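Local coordinates for lysozyme (Meretrix lusoria, PDB 3AB6), which hydrolyses the beta-1,4-glycosidic bonds of bacterial peptidoglycan, lysing Gram-positive cells, and also acts as a chitinase, at residues A[21-26]-A[35-40]. Numbering follows the deposited sequence.
With NAG (2-acetamido-2-deoxy-beta-D-glucopyranose), chain B.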
# COMPACT_ATOMS: atom_id res chain seq x y z
N CYS A 21 -10.84 4.04 0.74
CA CYS A 21 -10.12 5.17 1.33
C CYS A 21 -10.90 5.80 2.47
O CYS A 21 -11.31 6.96 2.41
CB CYS A 21 -9.77 6.24 0.29
SG CYS A 21 -8.21 7.12 0.66
N ARG A 22 -11.10 4.99 3.51
CA ARG A 22 -11.82 5.38 4.71
C ARG A 22 -11.10 4.74 5.89
O ARG A 22 -10.37 3.76 5.73
CB ARG A 22 -13.26 4.86 4.66
CG ARG A 22 -14.05 5.24 3.43
CD ARG A 22 -15.40 4.52 3.41
NE ARG A 22 -16.21 4.89 2.25
CZ ARG A 22 -17.42 4.40 2.00
NH1 ARG A 22 -17.97 3.52 2.82
NH2 ARG A 22 -18.08 4.81 0.92
N ASN A 23 -11.30 5.30 7.08
CA ASN A 23 -10.69 4.74 8.28
C ASN A 23 -11.59 3.59 8.73
O ASN A 23 -12.40 3.74 9.64
CB ASN A 23 -10.58 5.82 9.37
CG ASN A 23 -9.99 5.29 10.66
OD1 ASN A 23 -9.23 4.32 10.66
ND2 ASN A 23 -10.33 5.94 11.76
N VAL A 24 -11.42 2.44 8.08
CA VAL A 24 -12.23 1.25 8.34
C VAL A 24 -11.84 0.36 9.52
O VAL A 24 -12.53 -0.64 9.80
CB VAL A 24 -12.29 0.36 7.09
CG1 VAL A 24 -12.81 1.16 5.91
CG2 VAL A 24 -10.91 -0.21 6.79
N GLY A 25 -10.76 0.69 10.20
CA GLY A 25 -10.33 -0.12 11.32
C GLY A 25 -9.51 -1.31 10.85
O GLY A 25 -8.97 -1.30 9.74
N CYS A 26 -9.41 -2.34 11.68
CA CYS A 26 -8.62 -3.51 11.34
C CYS A 26 -9.43 -4.74 10.94
O CYS A 26 -10.60 -4.89 11.29
CB CYS A 26 -7.70 -3.88 12.49
SG CYS A 26 -6.69 -2.54 13.21
N CYS A 35 -4.76 -2.86 9.09
CA CYS A 35 -5.55 -1.73 9.58
C CYS A 35 -5.60 -0.44 8.77
O CYS A 35 -4.66 -0.10 8.05
CB CYS A 35 -5.07 -1.34 10.97
SG CYS A 35 -4.91 -2.64 12.23
N GLY A 36 -6.70 0.28 8.93
CA GLY A 36 -6.88 1.58 8.30
C GLY A 36 -7.00 1.76 6.79
O GLY A 36 -7.25 0.82 6.03
N TYR A 37 -6.82 3.01 6.38
CA TYR A 37 -6.92 3.43 4.99
C TYR A 37 -6.22 2.53 3.99
O TYR A 37 -6.77 2.20 2.94
CB TYR A 37 -6.39 4.86 4.81
CG TYR A 37 -7.27 5.93 5.41
CD1 TYR A 37 -7.16 6.29 6.75
CD2 TYR A 37 -8.23 6.58 4.64
CE1 TYR A 37 -7.98 7.27 7.31
CE2 TYR A 37 -9.06 7.56 5.18
CZ TYR A 37 -8.93 7.90 6.51
OH TYR A 37 -9.74 8.88 7.05
N PHE A 38 -4.99 2.14 4.32
CA PHE A 38 -4.22 1.31 3.42
C PHE A 38 -4.08 -0.14 3.86
O PHE A 38 -3.32 -0.90 3.25
CB PHE A 38 -2.83 1.93 3.20
CG PHE A 38 -2.85 3.17 2.33
CD1 PHE A 38 -3.19 4.42 2.87
CD2 PHE A 38 -2.58 3.08 0.97
CE1 PHE A 38 -3.25 5.55 2.05
CE2 PHE A 38 -2.64 4.21 0.15
CZ PHE A 38 -2.98 5.45 0.69
N GLN A 39 -4.82 -0.52 4.89
CA GLN A 39 -4.79 -1.89 5.42
C GLN A 39 -3.36 -2.37 5.63
O GLN A 39 -2.95 -3.41 5.12
CB GLN A 39 -5.55 -2.81 4.46
CG GLN A 39 -7.07 -2.60 4.55
CD GLN A 39 -7.61 -3.03 5.90
OE1 GLN A 39 -7.69 -4.22 6.19
NE2 GLN A 39 -7.95 -2.06 6.75
N ILE A 40 -2.62 -1.59 6.40
CA ILE A 40 -1.23 -1.86 6.72
C ILE A 40 -1.09 -2.81 7.89
O ILE A 40 -1.76 -2.67 8.91
CB ILE A 40 -0.49 -0.55 7.03
CG1 ILE A 40 -0.49 0.33 5.78
CG2 ILE A 40 0.93 -0.83 7.50
CD1 ILE A 40 0.02 1.74 6.03
C1 NAG B . 0.31 -7.82 2.84
C2 NAG B . 1.21 -6.84 3.59
C3 NAG B . 2.68 -7.23 3.36
C4 NAG B . 2.89 -8.72 3.74
C5 NAG B . 1.86 -9.58 3.00
C6 NAG B . 1.92 -11.04 3.46
C7 NAG B . 0.64 -4.52 4.01
C8 NAG B . 0.18 -3.22 3.43
N2 NAG B . 0.95 -5.47 3.13
O1 NAG B . -1.01 -7.59 3.20
O3 NAG B . 3.53 -6.42 4.16
O4 NAG B . 4.13 -9.22 3.30
O5 NAG B . 0.59 -9.12 3.34
O6 NAG B . 1.18 -11.76 2.49
O7 NAG B . 0.65 -4.68 5.24
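The carboxamide of Gln-39 pins the middle of the contact to Gly-25. Its NE2 gives one N-H to Gly-25 O (3.2 Å), nearly head-on to the carbonyl, and the other to a lone pair of Gly-36 O (3.1 Å), a straighter bond at 167°. Both acceptors lie close to the amide plane, which fixes the group's rotation; the bend at chi2 (-67°) folds the amide back over the turn. Gly-25 O is gripped again by Gly-36 N at 2.9 Å, and both glycines suit their positive phi angles. Equally tight, Tyr-37 lays one ring face under the peptide joining Arg-22 to Asn-23, whose N lies 3.6 Å from CZ, while Cys-21 SG sits at the ring edge, 4.0 Å from CD2. At the far end the disulfide Cys-26–Cys-35 ties an antiparallel non-hydrogen-bonded pair. The loose side is the exposed rim: Val-24 closes over buried Gln-39 with CG2, and the side chain of Arg-22 leaves its CA pointing away from 35-40. Gln-39 also touches Glu-18, the predicted proton donor, and its backbone O lies 3.6 Å from C8 of a bound NAG. The Gly-36 to Gln-39 type I turn with its G1 bulge is the hairpin connection of the small lysozyme beta-sheet beside the substrate cleft.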